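Local coordinates for uncharacterized protein PA2218 (Pseudomonas aeruginosa, PDB 2HDW), which is uncharacterised but has an alpha/beta hydrolase fold and probably acts as a hydrolase, its substrate being unknown, at residues D160-L165 and E171-I176. Residues are numbered along the deposited sequence; the frame is centred on the assembly and turned at random.
Sequences DFISLL and ERIGVI
Ile173 points from its strand toward the helix and meets Ile162 and Ser163. The closest approach is between methyl groups, with Ile162 CG2 4.1 Å from Ile173 CD1. The two isoleucines pass each other in opposite directions. Ile162 CG2 faces both branches of Ile173, nearer CD1 than CG2, which is 4.4 Å from it. In Ile173, CG1 stands anti to the carbonyl carbon (chi1 -53°), and CG2 takes the place anti to the backbone N. This sends CG1 and CD1 toward Ser163 and Ile162, while CG2 also stays beside Ile162. Ser163 OG makes a loose approach, 4.2 Å from Ile173 CG1. The hydroxyl is instead hydrogen-bonded to Val159 O, one turn back in its own helix, so its polar atom is satisfied at a buried place. The helix and strand stay well apart, with Ser163 CA 7.6 Å from Ile173 CA, and the isoleucine methyls span the space. This pair, resting with Ala98, is the closer-packed inner part. The packing thins through Ser163 toward exposed Leu164 and Glu171, which do not touch across the contact. Glu171 forms a salt bridge with Lys196. A helix is laid on a sheet here, as expected in an alpha/beta hydrolase fold. Ile162 also touches Val100. Strand 173-178 runs parallel to its neighbours 96-102 and 197-201, and helix 148-164 packs over it and strand 96-102.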
ATOM      1  N   ASP A 160       4.886   3.272 -14.399  1.00 11.56           N
ATOM      2  CA  ASP A 160       5.610   4.026 -15.423  1.00 12.85           C
ATOM      3  C   ASP A 160       7.086   3.615 -15.434  1.00 14.38           C
ATOM      4  O   ASP A 160       7.676   3.390 -16.494  1.00 15.04           O
ATOM      5  CB  ASP A 160       5.557   5.536 -15.147  1.00 12.93           C
ATOM      6  CG  ASP A 160       4.242   6.176 -15.555  1.00 15.54           C
ATOM      7  OD1 ASP A 160       3.381   5.496 -16.152  1.00 14.21           O
ATOM      8  OD2 ASP A 160       4.076   7.387 -15.279  1.00 14.30           O
ATOM      9  N   PHE A 161       7.680   3.531 -14.249  1.00 13.94           N
ATOM     10  CA  PHE A 161       9.091   3.191 -14.137  1.00 15.20           C
ATOM     11  C   PHE A 161       9.416   1.743 -14.450  1.00 15.04           C
ATOM     12  O   PHE A 161      10.268   1.458 -15.289  1.00 14.36           O
ATOM     13  CB  PHE A 161       9.616   3.519 -12.739  1.00 14.91           C
ATOM     14  CG  PHE A 161      11.075   3.210 -12.563  1.00 15.50           C
ATOM     15  CD1 PHE A 161      12.044   4.091 -13.023  1.00 16.72           C
ATOM     16  CD2 PHE A 161      11.477   2.012 -11.983  1.00 15.89           C
ATOM     17  CE1 PHE A 161      13.399   3.785 -12.909  1.00 16.74           C
ATOM     18  CE2 PHE A 161      12.828   1.694 -11.864  1.00 15.40           C
ATOM     19  CZ  PHE A 161      13.789   2.584 -12.330  1.00 15.72           C
ATOM     20  N   ILE A 162       8.739   0.827 -13.770  1.00 15.38           N
ATOM     21  CA  ILE A 162       8.983  -0.592 -13.969  1.00 14.63           C
ATOM     22  C   ILE A 162       8.813  -0.974 -15.443  1.00 16.62           C
ATOM     23  O   ILE A 162       9.517  -1.846 -15.947  1.00 15.79           O
ATOM     24  CB  ILE A 162       8.045  -1.434 -13.052  1.00 14.64           C
ATOM     25  CG1 ILE A 162       8.649  -2.819 -12.810  1.00 15.32           C
ATOM     26  CG2 ILE A 162       6.660  -1.566 -13.676  1.00 12.08           C
ATOM     27  CD1 ILE A 162       8.116  -3.496 -11.563  1.00 12.25           C
ATOM     28  N   SER A 163       7.906  -0.284 -16.130  1.00 18.15           N
ATOM     29  CA  SER A 163       7.609  -0.524 -17.547  1.00 19.14           C
ATOM     30  C   SER A 163       8.748  -0.272 -18.516  1.00 19.54           C
ATOM     31  O   SER A 163       8.863  -0.961 -19.530  1.00 20.48           O
ATOM     32  CB  SER A 163       6.427   0.343 -18.003  1.00 18.74           C
ATOM     33  OG  SER A 163       5.224  -0.066 -17.395  1.00 18.43           O
ATOM     34  N   LEU A 164       9.574   0.725 -18.225  1.00 19.47           N
ATOM     35  CA  LEU A 164      10.674   1.071 -19.112  1.00 19.88           C
ATOM     36  C   LEU A 164      11.960   0.282 -18.884  1.00 18.79           C
ATOM     37  O   LEU A 164      12.927   0.447 -19.629  1.00 19.01           O
ATOM     38  CB  LEU A 164      10.965   2.572 -19.014  1.00 22.36           C
ATOM     39  CG  LEU A 164       9.760   3.493 -19.256  1.00 25.74           C
ATOM     40  CD1 LEU A 164      10.251   4.928 -19.394  1.00 23.37           C
ATOM     41  CD2 LEU A 164       9.003   3.067 -20.515  1.00 23.12           C
ATOM     42  N   LEU A 165      11.973  -0.570 -17.862  1.00 15.73           N
ATOM     43  CA  LEU A 165      13.152  -1.374 -17.568  1.00 15.95           C
ATOM     44  C   LEU A 165      13.476  -2.331 -18.712  1.00 16.05           C
ATOM     45  O   LEU A 165      12.588  -2.979 -19.267  1.00 16.14           O
ATOM     46  CB  LEU A 165      12.953  -2.179 -16.280  1.00 14.77           C
ATOM     47  CG  LEU A 165      12.923  -1.381 -14.977  1.00 15.50           C
ATOM     48  CD1 LEU A 165      12.682  -2.327 -13.823  1.00 14.31           C
ATOM     49  CD2 LEU A 165      14.238  -0.637 -14.788  1.00 14.78           C
ATOM     50  N   GLU A 171       4.024  -5.100 -21.299  1.00 11.15           N
ATOM     51  CA  GLU A 171       2.684  -5.645 -21.508  1.00 11.39           C
ATOM     52  C   GLU A 171       2.329  -6.732 -20.485  1.00 12.56           C
ATOM     53  O   GLU A 171       1.218  -7.274 -20.506  1.00 11.29           O
ATOM     54  CB  GLU A 171       2.558  -6.219 -22.926  1.00 15.29           C
ATOM     55  CG  GLU A 171       2.401  -5.176 -24.036  1.00 17.07           C
ATOM     56  CD  GLU A 171       1.138  -4.341 -23.877  1.00 21.18           C
ATOM     57  OE1 GLU A 171       0.112  -4.897 -23.432  1.00 22.22           O
ATOM     58  OE2 GLU A 171       1.162  -3.135 -24.209  1.00 21.93           O
ATOM     59  N   ARG A 172       3.263  -7.041 -19.586  1.00 10.44           N
ATOM     60  CA  ARG A 172       3.040  -8.078 -18.576  1.00 11.00           C
ATOM     61  C   ARG A 172       3.208  -7.513 -17.165  1.00 10.05           C
ATOM     62  O   ARG A 172       4.029  -7.996 -16.388  1.00 10.45           O
ATOM     63  CB  ARG A 172       4.027  -9.231 -18.801  1.00 10.68           C
ATOM     64  CG  ARG A 172       4.055  -9.766 -20.237  1.00 11.33           C
ATOM     65  CD  ARG A 172       5.094 -10.876 -20.409  1.00 13.02           C
ATOM     66  NE  ARG A 172       4.775 -12.049 -19.595  1.00 15.71           N
ATOM     67  CZ  ARG A 172       5.608 -13.062 -19.361  1.00 17.94           C
ATOM     68  NH1 ARG A 172       6.832 -13.062 -19.879  1.00 18.64           N
ATOM     69  NH2 ARG A 172       5.221 -14.072 -18.594  1.00 18.92           N
ATOM     70  N   ILE A 173       2.420  -6.492 -16.839  1.00 10.31           N
ATOM     71  CA  ILE A 173       2.504  -5.839 -15.530  1.00  9.76           C
ATOM     72  C   ILE A 173       1.268  -6.053 -14.666  1.00  9.88           C
ATOM     73  O   ILE A 173       0.133  -5.932 -15.133  1.00  8.95           O
ATOM     74  CB  ILE A 173       2.700  -4.303 -15.673  1.00  9.82           C
ATOM     75  CG1 ILE A 173       3.899  -3.998 -16.575  1.00 11.44           C
ATOM     76  CG2 ILE A 173       2.886  -3.664 -14.290  1.00  8.46           C
ATOM     77  CD1 ILE A 173       5.199  -4.530 -16.065  1.00 14.88           C
ATOM     78  N   GLY A 174       1.507  -6.366 -13.397  1.00 10.01           N
ATOM     79  CA  GLY A 174       0.433  -6.555 -12.445  1.00  9.23           C
ATOM     80  C   GLY A 174       0.763  -5.741 -11.209  1.00  9.54           C
ATOM     81  O   GLY A 174       1.859  -5.177 -11.105  1.00  8.27           O
ATOM     82  N   VAL A 175      -0.179  -5.651 -10.277  1.00 10.53           N
ATOM     83  CA  VAL A 175       0.069  -4.917  -9.045  1.00  9.43           C
ATOM     84  C   VAL A 175      -0.513  -5.630  -7.838  1.00 10.17           C
ATOM     85  O   VAL A 175      -1.484  -6.380  -7.955  1.00  9.55           O
ATOM     86  CB  VAL A 175      -0.530  -3.492  -9.070  1.00 11.07           C
ATOM     87  CG1 VAL A 175       0.169  -2.638 -10.115  1.00  8.36           C
ATOM     88  CG2 VAL A 175      -2.023  -3.558  -9.328  1.00 12.79           C
ATOM     89  N   ILE A 176       0.104  -5.412  -6.679  1.00 10.00           N
ATOM     90  CA  ILE A 176      -0.394  -5.987  -5.435  1.00 10.09           C
ATOM     91  C   ILE A 176      -0.597  -4.835  -4.447  1.00 10.50           C
ATOM     92  O   ILE A 176       0.327  -4.056  -4.195  1.00 11.01           O
ATOM     93  CB  ILE A 176       0.595  -7.004  -4.810  1.00 10.57           C
ATOM     94  CG1 ILE A 176       0.758  -8.225  -5.718  1.00  8.39           C
ATOM     95  CG2 ILE A 176       0.061  -7.468  -3.448  1.00  9.88           C
ATOM     96  CD1 ILE A 176       1.859  -9.181  -5.266  1.00  8.43           C
TER